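PDB 3KPB: L-aspartate semialdehyde sulfurtransferase, which probably condenses sulfide with aspartate semialdehyde to give homocysteine, and binds S-adenosylmethionine and methylthioadenosine through its C-terminal CBS domain pair, the part described here. Local coordinates for residues 10-15 with 30-35; 16-21 with 62-67; 36-41 with 103-108; 72-77 with 97-102. One frame throughout, in Å; residues are numbered along the deposited sequence.

In the fold
Each CBS motif of the pair has a small three-stranded sheet; contact 3 packs the two sheets together, while contacts 1 and 4 each lie within one motif. In the first, strand 14-15 of contact 1 pairs with strand 35-38 of contact 3 (Ala14 O to Val38 N 2.9 Å). Contact 4, in the second, pairs strand 75-76 with strand 97-99 and meets contact 3 through Val106 N and Val98 O, 2.8 Å apart. The centre of contact 3 is about 10 Å from that of contact 1 and about 9 Å from that of contact 4. Contact 2, about 22 Å from contact 4 between centres, clamps the linker. S-adenosylmethionine is gripped by Ile73 in contact 4 and touches Asn33 in contact 1.

Contact 1 (10-15 with 30-35); sequences PPITAH and HNINHL
Ile12 reaches across to His30, Ile32 and Leu35. Its CD1 sits over one face of the His30 ring, 3.8 Å from the centroid and 30° off the normal, a CH-pi contact. With CG1 anti to the carbonyl carbon (chi1 -65°), the longer branch goes to the imidazole while CG2 meets Ile32 CD1 at 3.9 Å. The imidazole is itself held by ND1 bonded to Ile26 O, so an alanine in place of His30 would probably leave Ile12 CD1 without its aromatic floor and that carbonyl without this partner. Ile12 O faces Leu35 CD1 and takes a hydrogen bond from a water (2.9 Å) that also donates to His34 O. At Thr13 the backbone carbonyl carbon rests on the same Leu35 methyl. Ala14 CB meets the other branch, Leu35 CD2, at 3.8 Å. A Schellman motif at Asn31 ends helix 20-30 and turns the chain back beside 10-15, within the beta-alpha-beta unit of a CBS motif; Ile12 and His34 belong to the methylthioadenosine site, completed by the second motif.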
loop_
_atom_site.group_PDB
_atom_site.type_symbol
_atom_site.label_atom_id
_atom_site.label_comp_id
_atom_site.label_asym_id
_atom_site.label_seq_id
_atom_site.Cartn_x
_atom_site.Cartn_y
_atom_site.Cartn_z
ATOM N N PRO A 10 18.455 -9.499 -7.935
ATOM C CA PRO A 10 19.276 -8.749 -6.985
ATOM C C PRO A 10 18.438 -7.959 -5.982
ATOM O O PRO A 10 17.288 -7.622 -6.276
ATOM C CB PRO A 10 20.053 -7.775 -7.883
ATOM C CG PRO A 10 20.006 -8.373 -9.238
ATOM C CD PRO A 10 18.669 -9.027 -9.317
ATOM N N PRO A 11 19.006 -7.670 -4.798
ATOM C CA PRO A 11 18.319 -6.798 -3.857
ATOM C C PRO A 11 18.303 -5.358 -4.373
ATOM O O PRO A 11 19.219 -4.948 -5.089
ATOM C CB PRO A 11 19.163 -6.914 -2.583
ATOM C CG PRO A 11 20.521 -7.277 -3.050
ATOM C CD PRO A 11 20.372 -8.019 -4.348
ATOM N N ILE A 12 17.252 -4.614 -4.046
ATOM C CA ILE A 12 17.208 -3.183 -4.327
ATOM C C ILE A 12 17.085 -2.486 -2.979
ATOM O O ILE A 12 16.110 -2.694 -2.250
ATOM C CB ILE A 12 16.047 -2.791 -5.273
ATOM C CG1 ILE A 12 16.262 -3.421 -6.656
ATOM C CG2 ILE A 12 15.938 -1.265 -5.384
ATOM C CD1 ILE A 12 15.050 -3.400 -7.553
ATOM N N THR A 13 18.090 -1.674 -2.649
ATOM C CA THR A 13 18.151 -0.981 -1.363
ATOM C C THR A 13 18.432 0.503 -1.587
ATOM O O THR A 13 18.747 0.923 -2.705
ATOM C CB THR A 13 19.252 -1.569 -0.446
ATOM O OG1 THR A 13 20.535 -1.381 -1.057
ATOM C CG2 THR A 13 19.024 -3.059 -0.191
ATOM N N ALA A 14 18.347 1.286 -0.512
ATOM C CA ALA A 14 18.658 2.714 -0.549
ATOM C C ALA A 14 19.317 3.127 0.753
ATOM O O ALA A 14 19.189 2.438 1.768
ATOM C CB ALA A 14 17.396 3.528 -0.781
ATOM N N HIS A 15 20.022 4.253 0.723
ATOM C CA HIS A 15 20.584 4.832 1.937
ATOM C C HIS A 15 19.564 5.723 2.653
ATOM O O HIS A 15 18.586 6.163 2.044
ATOM C CB HIS A 15 21.866 5.589 1.608
ATOM C CG HIS A 15 22.975 4.703 1.133
ATOM N ND1 HIS A 15 23.430 3.628 1.867
ATOM C CD2 HIS A 15 23.729 4.736 0.008
ATOM C CE1 HIS A 15 24.407 3.031 1.211
ATOM N NE2 HIS A 15 24.610 3.684 0.081
ATOM N N HIS A 30 11.409 0.842 -10.064
ATOM C CA HIS A 30 11.553 -0.601 -10.008
ATOM C C HIS A 30 10.223 -1.334 -9.882
ATOM O O HIS A 30 10.193 -2.567 -9.897
ATOM C CB HIS A 30 12.503 -0.980 -8.881
ATOM C CG HIS A 30 13.896 -0.492 -9.109
ATOM N ND1 HIS A 30 14.421 0.611 -8.468
ATOM C CD2 HIS A 30 14.857 -0.924 -9.958
ATOM C CE1 HIS A 30 15.660 0.812 -8.885
ATOM N NE2 HIS A 30 15.946 -0.105 -9.795
ATOM N N ASN A 31 9.135 -0.570 -9.776
ATOM C CA ASN A 31 7.798 -1.096 -9.499
ATOM C C ASN A 31 7.768 -1.995 -8.265
ATOM O O ASN A 31 7.289 -3.133 -8.301
ATOM C CB ASN A 31 7.195 -1.796 -10.721
ATOM C CG ASN A 31 5.690 -1.855 -10.652
ATOM O OD1 ASN A 31 5.044 -0.876 -10.278
ATOM N ND2 ASN A 31 5.119 -3.002 -11.012
ATOM N N ILE A 32 8.311 -1.472 -7.171
ATOM C CA ILE A 32 8.353 -2.213 -5.910
ATOM C C ILE A 32 7.662 -1.437 -4.802
ATOM O O ILE A 32 7.601 -0.206 -4.845
ATOM C CB ILE A 32 9.808 -2.561 -5.463
ATOM C CG1 ILE A 32 10.680 -1.293 -5.352
ATOM C CG2 ILE A 32 10.413 -3.638 -6.386
ATOM C CD1 ILE A 32 12.101 -1.532 -4.838
ATOM N N ASN A 33 7.141 -2.150 -3.809
ATOM C CA ASN A 33 6.572 -1.465 -2.656
ATOM C C ASN A 33 7.341 -1.693 -1.362
ATOM O O ASN A 33 6.872 -1.330 -0.293
ATOM C CB ASN A 33 5.089 -1.815 -2.468
ATOM C CG ASN A 33 4.386 -0.880 -1.485
ATOM O OD1 ASN A 33 4.565 0.336 -1.535
ATOM N ND2 ASN A 33 3.582 -1.450 -0.593
ATOM N N HIS A 34 8.520 -2.306 -1.452
ATOM C CA HIS A 34 9.355 -2.544 -0.282
ATOM C C HIS A 34 10.772 -2.157 -0.613
ATOM O O HIS A 34 11.354 -2.667 -1.571
ATOM C CB HIS A 34 9.325 -4.010 0.117
ATOM C CG HIS A 34 7.955 -4.525 0.389
ATOM N ND1 HIS A 34 7.193 -5.143 -0.578
ATOM C CD2 HIS A 34 7.197 -4.497 1.510
ATOM C CE1 HIS A 34 6.027 -5.483 -0.061
ATOM N NE2 HIS A 34 6.005 -5.103 1.204
ATOM N N LEU A 35 11.321 -1.247 0.180
ATOM C CA LEU A 35 12.662 -0.748 -0.034
ATOM C C LEU A 35 13.444 -0.821 1.278
ATOM O O LEU A 35 13.287 0.039 2.147
ATOM C CB LEU A 35 12.593 0.690 -0.560
ATOM C CG LEU A 35 13.920 1.373 -0.891
ATOM C CD1 LEU A 35 14.649 0.636 -2.018
ATOM C CD2 LEU A 35 13.695 2.842 -1.243
HETATM O O HOH W 1 13.557 -4.007 -2.737
#

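Contact 2 (16-21 with 62-67); sequences SNISIM and KTIEEI
Ile64 packs into the bend formed by residues 16-20. Its CB lies 3.6 Å from Ser16 O; CG1, turned away from the carbonyl carbon (chi1 -77°), runs beside Ile18 CG1 at 3.8 Å, the two side chains pointing the same way; the terminal CD1 meets Ile20 CD1 at 3.9 Å. The backbone fixes this position, since Ile64 N donates to Ile18 O at 3.0 Å, almost in line with the carbonyl bond (176°). Two weak bonds flank it, from Glu65 N to Ser16 O and from Ile20 N to Lys62 O. Ile20 CD1 also presses on the Thr63 carbonyl. Next to it, Thr63 CB faces Ile18 O and CG2 faces Asn17 O, while OG1 donates to the anti lone pair of Glu66 OE2 (3.0 Å); Thr63 N binds the same oxygen. A valine in place of Thr63 would probably keep the apolar contacts but cost Glu66 OE2 one of its donors, leaving the carboxylate freer to turn. At the other end, Ser16 CB abuts Glu65 CB at 3.4 Å and a water joins Ser16 OG to Glu65 OE1, while Glu65 OE2 forms a salt bridge with Arg70. Ser19 is the N-cap of helix 20-30, its OG bonded to Glu22 N, and a single beta bridge from Ser19 to Thr63 fastens the linker between the two CBS motifs to the start of that helix.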
loop_
_atom_site.group_PDB
_atom_site.type_symbol
_atom_site.label_atom_id
_atom_site.label_comp_id
_atom_site.label_asym_id
_atom_site.label_seq_id
_atom_site.Cartn_x
_atom_site.Cartn_y
_atom_site.Cartn_z
ATOM N N SER A 16 19.784 5.978 3.943
ATOM C CA SER A 16 18.797 6.693 4.757
ATOM C C SER A 16 18.816 8.213 4.586
ATOM O O SER A 16 17.852 8.890 4.953
ATOM C CB SER A 16 18.942 6.323 6.239
ATOM O OG SER A 16 20.037 6.991 6.844
ATOM N N ASN A 17 19.907 8.739 4.036
ATOM C CA ASN A 17 20.083 10.185 3.886
ATOM C C ASN A 17 19.287 10.801 2.733
ATOM O O ASN A 17 19.263 12.025 2.580
ATOM C CB ASN A 17 21.576 10.554 3.757
ATOM C CG ASN A 17 22.276 9.815 2.616
ATOM O OD1 ASN A 17 22.546 10.386 1.557
ATOM N ND2 ASN A 17 22.568 8.536 2.831
ATOM N N ILE A 18 18.630 9.967 1.933
ATOM C CA ILE A 18 17.950 10.462 0.733
ATOM C C ILE A 18 16.599 11.134 1.032
ATOM O O ILE A 18 15.975 10.874 2.061
ATOM C CB ILE A 18 17.810 9.362 -0.364
ATOM C CG1 ILE A 18 16.880 8.231 0.089
ATOM C CG2 ILE A 18 19.190 8.826 -0.780
ATOM C CD1 ILE A 18 16.429 7.318 -1.045
ATOM N N SER A 19 16.164 11.999 0.124
ATOM C CA SER A 19 14.875 12.675 0.249
ATOM C C SER A 19 13.703 11.713 0.077
ATOM O O SER A 19 13.842 10.623 -0.502
ATOM C CB SER A 19 14.748 13.766 -0.812
ATOM O OG SER A 19 14.608 13.175 -2.095
ATOM N N ILE A 20 12.537 12.147 0.555
ATOM C CA ILE A 20 11.299 11.381 0.364
ATOM C C ILE A 20 10.985 11.211 -1.131
ATOM O O ILE A 20 10.630 10.116 -1.577
ATOM C CB ILE A 20 10.082 11.985 1.121
ATOM C CG1 ILE A 20 10.460 12.422 2.549
ATOM C CG2 ILE A 20 8.911 10.996 1.143
ATOM C CD1 ILE A 20 11.069 11.329 3.434
ATOM N N MET A 21 11.159 12.284 -1.901
ATOM C CA MET A 21 10.977 12.234 -3.349
ATOM C C MET A 21 11.910 11.226 -4.041
ATOM O O MET A 21 11.466 10.483 -4.921
ATOM C CB MET A 21 11.134 13.630 -3.954
ATOM C CG MET A 21 11.068 13.641 -5.466
ATOM S SD MET A 21 11.384 15.267 -6.159
ATOM C CE MET A 21 9.752 15.988 -6.100
ATOM N N LYS A 62 11.716 15.341 5.890
ATOM C CA LYS A 62 12.499 15.583 4.675
ATOM C C LYS A 62 13.320 14.393 4.175
ATOM O O LYS A 62 13.533 14.263 2.970
ATOM C CB LYS A 62 13.414 16.799 4.851
ATOM C CG LYS A 62 12.670 18.114 5.008
ATOM C CD LYS A 62 13.638 19.279 5.146
ATOM C CE LYS A 62 12.908 20.587 5.424
ATOM N NZ LYS A 62 12.327 20.633 6.798
ATOM N N THR A 63 13.799 13.547 5.086
ATOM C CA THR A 63 14.655 12.414 4.702
ATOM C C THR A 63 14.064 11.087 5.155
ATOM O O THR A 63 13.282 11.028 6.112
ATOM C CB THR A 63 16.096 12.525 5.272
ATOM O OG1 THR A 63 16.052 12.410 6.701
ATOM C CG2 THR A 63 16.743 13.856 4.893
ATOM N N ILE A 64 14.474 10.027 4.468
ATOM C CA ILE A 64 14.031 8.670 4.753
ATOM C C ILE A 64 14.360 8.268 6.180
ATOM O O ILE A 64 13.567 7.598 6.843
ATOM C CB ILE A 64 14.634 7.685 3.723
ATOM C CG1 ILE A 64 13.864 7.811 2.401
ATOM C CG2 ILE A 64 14.599 6.238 4.219
ATOM C CD1 ILE A 64 12.327 7.723 2.544
ATOM N N GLU A 65 15.499 8.701 6.687
ATOM C CA GLU A 65 15.837 8.221 7.995
ATOM C C GLU A 65 14.905 8.727 9.101
ATOM O O GLU A 65 14.788 8.091 10.145
ATOM C CB GLU A 65 17.303 8.434 8.282
ATOM C CG GLU A 65 17.675 9.721 8.902
ATOM C CD GLU A 65 18.784 9.472 9.875
ATOM O OE1 GLU A 65 19.871 10.054 9.704
ATOM O OE2 GLU A 65 18.580 8.661 10.806
ATOM N N GLU A 66 14.197 9.822 8.838
ATOM C CA GLU A 66 13.225 10.355 9.792
ATOM C C GLU A 66 11.898 9.604 9.815
ATOM O O GLU A 66 11.092 9.806 10.727
ATOM C CB GLU A 66 12.948 11.823 9.505
ATOM C CG GLU A 66 14.174 12.687 9.531
ATOM C CD GLU A 66 13.887 14.087 9.055
ATOM O OE1 GLU A 66 13.362 14.892 9.853
ATOM O OE2 GLU A 66 14.193 14.387 7.883
ATOM N N ILE A 67 11.665 8.750 8.822
ATOM C CA ILE A 67 10.371 8.083 8.694
ATOM C C ILE A 67 10.461 6.562 8.587
ATOM O O ILE A 67 9.463 5.874 8.811
ATOM C CB ILE A 67 9.547 8.662 7.499
ATOM C CG1 ILE A 67 8.039 8.430 7.689
ATOM C CG2 ILE A 67 10.045 8.115 6.156
ATOM C CD1 ILE A 67 7.397 9.326 8.740
HETATM O O HOH W 2 21.353 9.383 7.219
#

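Contact 3 (36-41 with 103-108); sequences PIVDEH and RRVVGI
The Arg104 guanidinium and the backbone carbonyl of His41 meet obliquely, NH1 lying 3.5 Å from His41 O. A water bridges the two groups: it donates to His41 O and accepts from Arg104 NH2, at 2.9 Å in each case. The arginine chain is extended from CG to NE, which carries the flat group from its loop toward the turn after strand 36-38. His41 O also accepts from Lys43 NZ, whose charge lies close to the like charge of Arg104 NH2; His41 O, bonded to Lys43 NZ and through the water to Arg104 NH2, would probably soften that meeting. The turn carrying His41 is an Asx turn: Asp39 OD1 accepts from His41 N at 2.9 Å, met from above the carboxylate plane, 40° out of it. Farther in, the contact is apolar. Val38 CG1 meets Val105 CG2 at 3.7 Å, and the two side chains are inclined to each other. Pro36 CG touches Val105 CG1 at 4.2 Å and Ile108 CD1 at 4.3 Å. The strand axes stay 9.6 Å apart at closest, running nearly antiparallel, so between the strands the contact is made by side chains. Val106 and Gly107 form a classic beta bulge opposite Val98 within the second sheet. This is the packing of one CBS motif's sheet against the other's, the interface of a CBS domain pair.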
loop_
_atom_site.group_PDB
_atom_site.type_symbol
_atom_site.label_atom_id
_atom_site.label_comp_id
_atom_site.label_asym_id
_atom_site.label_seq_id
_atom_site.Cartn_x
_atom_site.Cartn_y
_atom_site.Cartn_z
ATOM N N PRO A 36 14.259 -1.878 1.449
ATOM C CA PRO A 36 15.143 -1.962 2.615
ATOM C C PRO A 36 16.133 -0.803 2.603
ATOM O O PRO A 36 16.657 -0.444 1.540
ATOM C CB PRO A 36 15.880 -3.291 2.415
ATOM C CG PRO A 36 15.025 -4.080 1.471
ATOM C CD PRO A 36 14.297 -3.095 0.617
ATOM N N ILE A 37 16.357 -0.214 3.774
ATOM C CA ILE A 37 17.288 0.898 3.910
ATOM C C ILE A 37 18.553 0.382 4.583
ATOM O O ILE A 37 18.485 -0.311 5.603
ATOM C CB ILE A 37 16.673 2.071 4.712
ATOM C CG1 ILE A 37 15.336 2.520 4.092
ATOM C CG2 ILE A 37 17.675 3.226 4.828
ATOM C CD1 ILE A 37 15.399 2.913 2.608
ATOM N N VAL A 38 19.699 0.690 3.989
ATOM C CA VAL A 38 20.975 0.217 4.510
ATOM C C VAL A 38 21.861 1.401 4.863
ATOM O O VAL A 38 21.686 2.503 4.320
ATOM C CB VAL A 38 21.699 -0.731 3.522
ATOM C CG1 VAL A 38 20.905 -2.017 3.338
ATOM C CG2 VAL A 38 21.965 -0.041 2.175
ATOM N N ASP A 39 22.795 1.178 5.787
ATOM C CA ASP A 39 23.762 2.213 6.116
ATOM C C ASP A 39 24.898 2.237 5.097
ATOM O O ASP A 39 24.886 1.481 4.116
ATOM C CB ASP A 39 24.262 2.112 7.571
ATOM C CG ASP A 39 24.970 0.797 7.886
ATOM O OD1 ASP A 39 25.552 0.156 6.982
ATOM O OD2 ASP A 39 24.956 0.415 9.076
ATOM N N GLU A 40 25.863 3.122 5.327
ATOM C CA GLU A 40 26.959 3.340 4.386
ATOM C C GLU A 40 27.842 2.098 4.237
ATOM O O GLU A 40 28.692 2.029 3.343
ATOM C CB GLU A 40 27.775 4.582 4.785
ATOM C CG GLU A 40 28.660 4.434 6.033
ATOM C CD GLU A 40 27.924 4.629 7.361
ATOM O OE1 GLU A 40 28.614 4.712 8.399
ATOM O OE2 GLU A 40 26.675 4.703 7.379
ATOM N N HIS A 41 27.624 1.116 5.115
ATOM C CA HIS A 41 28.333 -0.158 5.023
ATOM C C HIS A 41 27.490 -1.319 4.459
ATOM O O HIS A 41 27.951 -2.462 4.454
ATOM C CB HIS A 41 28.971 -0.509 6.375
ATOM C CG HIS A 41 29.993 0.489 6.820
ATOM N ND1 HIS A 41 31.276 0.512 6.315
ATOM C CD2 HIS A 41 29.913 1.525 7.689
ATOM C CE1 HIS A 41 31.947 1.509 6.866
ATOM N NE2 HIS A 41 31.142 2.139 7.702
ATOM N N ARG A 103 24.118 -8.957 8.735
ATOM C CA ARG A 103 23.057 -7.957 8.517
ATOM C C ARG A 103 23.076 -7.290 7.132
ATOM O O ARG A 103 22.468 -6.232 6.932
ATOM C CB ARG A 103 23.036 -6.911 9.646
ATOM C CG ARG A 103 22.101 -7.261 10.784
ATOM C CD ARG A 103 20.833 -6.436 10.702
ATOM N NE ARG A 103 19.664 -7.185 11.148
ATOM C CZ ARG A 103 18.452 -6.666 11.320
ATOM N NH1 ARG A 103 18.232 -5.376 11.097
ATOM N NH2 ARG A 103 17.454 -7.442 11.725
ATOM N N ARG A 104 23.762 -7.914 6.178
ATOM C CA ARG A 104 23.687 -7.481 4.780
ATOM C C ARG A 104 22.357 -7.915 4.171
ATOM O O ARG A 104 21.834 -8.979 4.501
ATOM C CB ARG A 104 24.828 -8.072 3.953
ATOM C CG ARG A 104 26.196 -7.620 4.380
ATOM C CD ARG A 104 27.252 -8.032 3.376
ATOM N NE ARG A 104 28.563 -7.630 3.865
ATOM C CZ ARG A 104 29.128 -6.450 3.630
ATOM N NH1 ARG A 104 28.512 -5.537 2.883
ATOM N NH2 ARG A 104 30.327 -6.186 4.146
ATOM N N VAL A 105 21.820 -7.103 3.267
ATOM C CA VAL A 105 20.554 -7.443 2.621
ATOM C C VAL A 105 20.832 -8.275 1.371
ATOM O O VAL A 105 21.451 -7.789 0.423
ATOM C CB VAL A 105 19.722 -6.171 2.279
ATOM C CG1 VAL A 105 18.444 -6.542 1.535
ATOM C CG2 VAL A 105 19.387 -5.384 3.551
ATOM N N VAL A 106 20.380 -9.527 1.363
ATOM C CA VAL A 106 20.679 -10.409 0.233
ATOM C C VAL A 106 19.525 -10.480 -0.772
ATOM O O VAL A 106 19.708 -10.919 -1.913
ATOM C CB VAL A 106 21.131 -11.829 0.684
ATOM C CG1 VAL A 106 22.471 -11.757 1.419
ATOM C CG2 VAL A 106 20.071 -12.492 1.547
ATOM N N GLY A 107 18.341 -10.053 -0.338
ATOM C CA GLY A 107 17.173 -10.005 -1.207
ATOM C C GLY A 107 15.928 -9.600 -0.451
ATOM O O GLY A 107 16.006 -9.109 0.680
ATOM N N ILE A 108 14.777 -9.802 -1.083
ATOM C CA ILE A 108 13.491 -9.570 -0.442
ATOM C C ILE A 108 12.482 -10.606 -0.924
ATOM O O ILE A 108 12.505 -11.023 -2.087
ATOM C CB ILE A 108 12.974 -8.121 -0.662
ATOM C CG1 ILE A 108 11.688 -7.880 0.137
ATOM C CG2 ILE A 108 12.767 -7.827 -2.153
ATOM C CD1 ILE A 108 11.500 -6.454 0.585
HETATM O O HOH W 3 30.632 -3.373 4.841
#

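Contact 4 (72-77 with 97-102); sequences VITAHE and PVVDDY. With SAM (S-adenosylmethionine), chain E.
Ala75 uses both of its backbone polar groups: its N donates to Pro97 O at 2.9 Å, in the carbonyl plane, and its O accepts from Val99 N at 2.9 Å. Glu77 N adds a longer bond to Val99 O (3.2 Å), tilted 23° from that carbonyl's plane. Thr74 O is satisfied from outside by Lys87 NZ, and His76 N by Glu79 OE1. Strands 75-76 and 97-99 thus pair in parallel, the two strands of a beta-alpha-beta crossover through helix 81-91 in the second CBS motif. From the end of strand 75-76 the His76 ring, with CG anti to the backbone N (chi1 -163°), has Val99 O over one face, toward the rim, and Asp101 at its edge. NE2 donates to Asp101 OD1 at 2.7 Å, approaching from above the carboxylate plane, 54° out of it, while ND1 accepts from Asp78 N; both bonds fix the ring's rotation. Asp100 OD1 accepts from Tyr102 N in an Asx turn and from Arg104 N. A water donates to Glu77 OE2 and accepts from Asp101 N (2.8 Å). At the far end Ile73 reads the adenine of S-adenosylmethionine through its backbone: N donates to ligand N1 at 2.9 Å and ligand N6 donates to Ile73 O at 3.2 Å, nearly straight. Val72 CG1 packs on Pro97 CG beside that adenine; the ligand is also hydrogen-bonded to Thr69, Asp52 and Gly95.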
loop_
_atom_site.group_PDB
_atom_site.type_symbol
_atom_site.label_atom_id
_atom_site.label_comp_id
_atom_site.label_asym_id
_atom_site.label_seq_id
_atom_site.Cartn_x
_atom_site.Cartn_y
_atom_site.Cartn_z
ATOM N N VAL A 72 12.621 -3.868 11.817
ATOM C CA VAL A 72 12.338 -4.578 10.583
ATOM C C VAL A 72 12.145 -6.061 10.844
ATOM O O VAL A 72 12.982 -6.711 11.481
ATOM C CB VAL A 72 13.452 -4.387 9.525
ATOM C CG1 VAL A 72 12.984 -4.882 8.160
ATOM C CG2 VAL A 72 13.871 -2.925 9.441
ATOM N N ILE A 73 11.029 -6.579 10.346
ATOM C CA ILE A 73 10.775 -8.015 10.330
ATOM C C ILE A 73 11.479 -8.601 9.114
ATOM O O ILE A 73 11.192 -8.221 7.975
ATOM C CB ILE A 73 9.268 -8.322 10.274
ATOM C CG1 ILE A 73 8.558 -7.663 11.458
ATOM C CG2 ILE A 73 9.025 -9.838 10.250
ATOM C CD1 ILE A 73 7.118 -7.299 11.186
ATOM N N THR A 74 12.405 -9.524 9.371
ATOM C CA THR A 74 13.302 -10.037 8.349
ATOM C C THR A 74 13.229 -11.548 8.277
ATOM O O THR A 74 12.657 -12.205 9.157
ATOM C CB THR A 74 14.778 -9.651 8.636
ATOM O OG1 THR A 74 15.176 -10.182 9.908
ATOM C CG2 THR A 74 14.960 -8.140 8.653
ATOM N N ALA A 75 13.794 -12.083 7.199
ATOM C CA ALA A 75 14.000 -13.509 7.049
ATOM C C ALA A 75 15.480 -13.779 6.872
ATOM O O ALA A 75 16.233 -12.928 6.393
ATOM C CB ALA A 75 13.217 -14.043 5.869
ATOM N N HIS A 76 15.903 -14.966 7.278
ATOM C CA HIS A 76 17.296 -15.321 7.129
ATOM C C HIS A 76 17.429 -16.110 5.851
ATOM O O HIS A 76 16.504 -16.823 5.443
ATOM C CB HIS A 76 17.780 -16.129 8.329
ATOM C CG HIS A 76 19.270 -16.199 8.454
ATOM N ND1 HIS A 76 20.026 -17.175 7.840
ATOM C CD2 HIS A 76 20.142 -15.437 9.158
ATOM C CE1 HIS A 76 21.300 -16.999 8.143
ATOM N NE2 HIS A 76 21.398 -15.952 8.942
ATOM N N GLU A 77 18.578 -15.960 5.203
ATOM C CA GLU A 77 18.836 -16.694 3.980
ATOM C C GLU A 77 18.618 -18.201 4.168
ATOM O O GLU A 77 18.074 -18.859 3.279
ATOM C CB GLU A 77 20.214 -16.358 3.387
ATOM C CG GLU A 77 21.348 -16.170 4.391
ATOM C CD GLU A 77 22.684 -15.876 3.721
ATOM O OE1 GLU A 77 22.694 -15.307 2.607
ATOM O OE2 GLU A 77 23.731 -16.213 4.314
ATOM N N PRO A 97 12.671 -8.206 4.082
ATOM C CA PRO A 97 14.054 -8.263 3.628
ATOM C C PRO A 97 14.697 -9.562 4.095
ATOM O O PRO A 97 14.393 -10.056 5.187
ATOM C CB PRO A 97 14.710 -7.063 4.326
ATOM C CG PRO A 97 13.574 -6.175 4.726
ATOM C CD PRO A 97 12.450 -7.104 5.038
ATOM N N VAL A 98 15.569 -10.107 3.255
ATOM C CA VAL A 98 16.329 -11.303 3.578
ATOM C C VAL A 98 17.738 -10.835 3.944
ATOM O O VAL A 98 18.372 -10.096 3.177
ATOM C CB VAL A 98 16.344 -12.293 2.390
ATOM C CG1 VAL A 98 17.080 -13.565 2.769
ATOM C CG2 VAL A 98 14.916 -12.618 1.949
ATOM N N VAL A 99 18.196 -11.233 5.132
ATOM C CA VAL A 99 19.494 -10.807 5.662
ATOM C C VAL A 99 20.400 -12.005 5.924
ATOM O O VAL A 99 19.923 -13.136 6.085
ATOM C CB VAL A 99 19.364 -9.942 6.967
ATOM C CG1 VAL A 99 18.614 -8.644 6.686
ATOM C CG2 VAL A 99 18.694 -10.720 8.105
ATOM N N ASP A 100 21.706 -11.756 5.943
ATOM C CA ASP A 100 22.659 -12.771 6.378
ATOM C C ASP A 100 23.098 -12.512 7.830
ATOM O O ASP A 100 22.574 -11.608 8.499
ATOM C CB ASP A 100 23.852 -12.893 5.402
ATOM C CG ASP A 100 24.723 -11.635 5.339
ATOM O OD1 ASP A 100 24.665 -10.794 6.263
ATOM O OD2 ASP A 100 25.495 -11.502 4.358
ATOM N N ASP A 101 24.058 -13.301 8.307
ATOM C CA ASP A 101 24.549 -13.190 9.684
ATOM C C ASP A 101 25.279 -11.871 9.988
ATOM O O ASP A 101 25.493 -11.545 11.156
ATOM C CB ASP A 101 25.453 -14.382 10.037
ATOM C CG ASP A 101 24.671 -15.651 10.394
ATOM O OD1 ASP A 101 23.452 -15.582 10.668
ATOM O OD2 ASP A 101 25.292 -16.733 10.418
ATOM N N TYR A 102 25.667 -11.124 8.953
ATOM C CA TYR A 102 26.342 -9.832 9.141
ATOM C C TYR A 102 25.405 -8.649 8.908
ATOM O O TYR A 102 25.839 -7.495 8.897
ATOM C CB TYR A 102 27.594 -9.747 8.256
ATOM C CG TYR A 102 28.631 -10.751 8.679
ATOM C CD1 TYR A 102 29.557 -10.434 9.670
ATOM C CD2 TYR A 102 28.656 -12.040 8.130
ATOM C CE1 TYR A 102 30.495 -11.357 10.094
ATOM C CE2 TYR A 102 29.598 -12.979 8.548
ATOM C CZ TYR A 102 30.514 -12.624 9.531
ATOM O OH TYR A 102 31.462 -13.519 9.971
HETATM N N SAM E . 1.879 -4.354 4.028
HETATM C CA SAM E . 1.531 -3.056 4.628
HETATM C C SAM E . 2.531 -1.990 4.170
HETATM O O SAM E . 2.957 -1.969 3.012
HETATM O OXT SAM E . 2.932 -1.116 4.944
HETATM C CB SAM E . 1.570 -3.173 6.154
HETATM C CG SAM E . 0.512 -2.277 6.803
HETATM S SD SAM E . 1.218 -1.107 8.018
HETATM C CE SAM E . -0.143 0.028 8.179
HETATM C "C5'" SAM E . 2.436 -0.030 7.182
HETATM C "C4'" SAM E . 3.827 -0.120 7.806
HETATM O "O4'" SAM E . 4.324 -1.464 7.716
HETATM C "C3'" SAM E . 4.790 0.709 6.961
HETATM O "O3'" SAM E . 5.058 1.923 7.657
HETATM C "C2'" SAM E . 6.057 -0.139 6.885
HETATM O "O2'" SAM E . 7.161 0.617 7.394
HETATM C "C1'" SAM E . 5.748 -1.320 7.810
HETATM N N9 SAM E . 6.402 -2.531 7.271
HETATM C C8 SAM E . 6.197 -3.070 6.067
HETATM N N7 SAM E . 6.968 -4.151 5.931
HETATM C C5 SAM E . 7.664 -4.302 7.056
HETATM C C6 SAM E . 8.608 -5.223 7.490
HETATM N N6 SAM E . 8.989 -6.234 6.715
HETATM N N1 SAM E . 9.133 -5.083 8.716
HETATM C C2 SAM E . 8.767 -4.084 9.503
HETATM N N3 SAM E . 7.871 -3.188 9.119
HETATM C C4 SAM E . 7.308 -3.271 7.904
HETATM O O HOH W 4 24.466 -15.817 7.041
#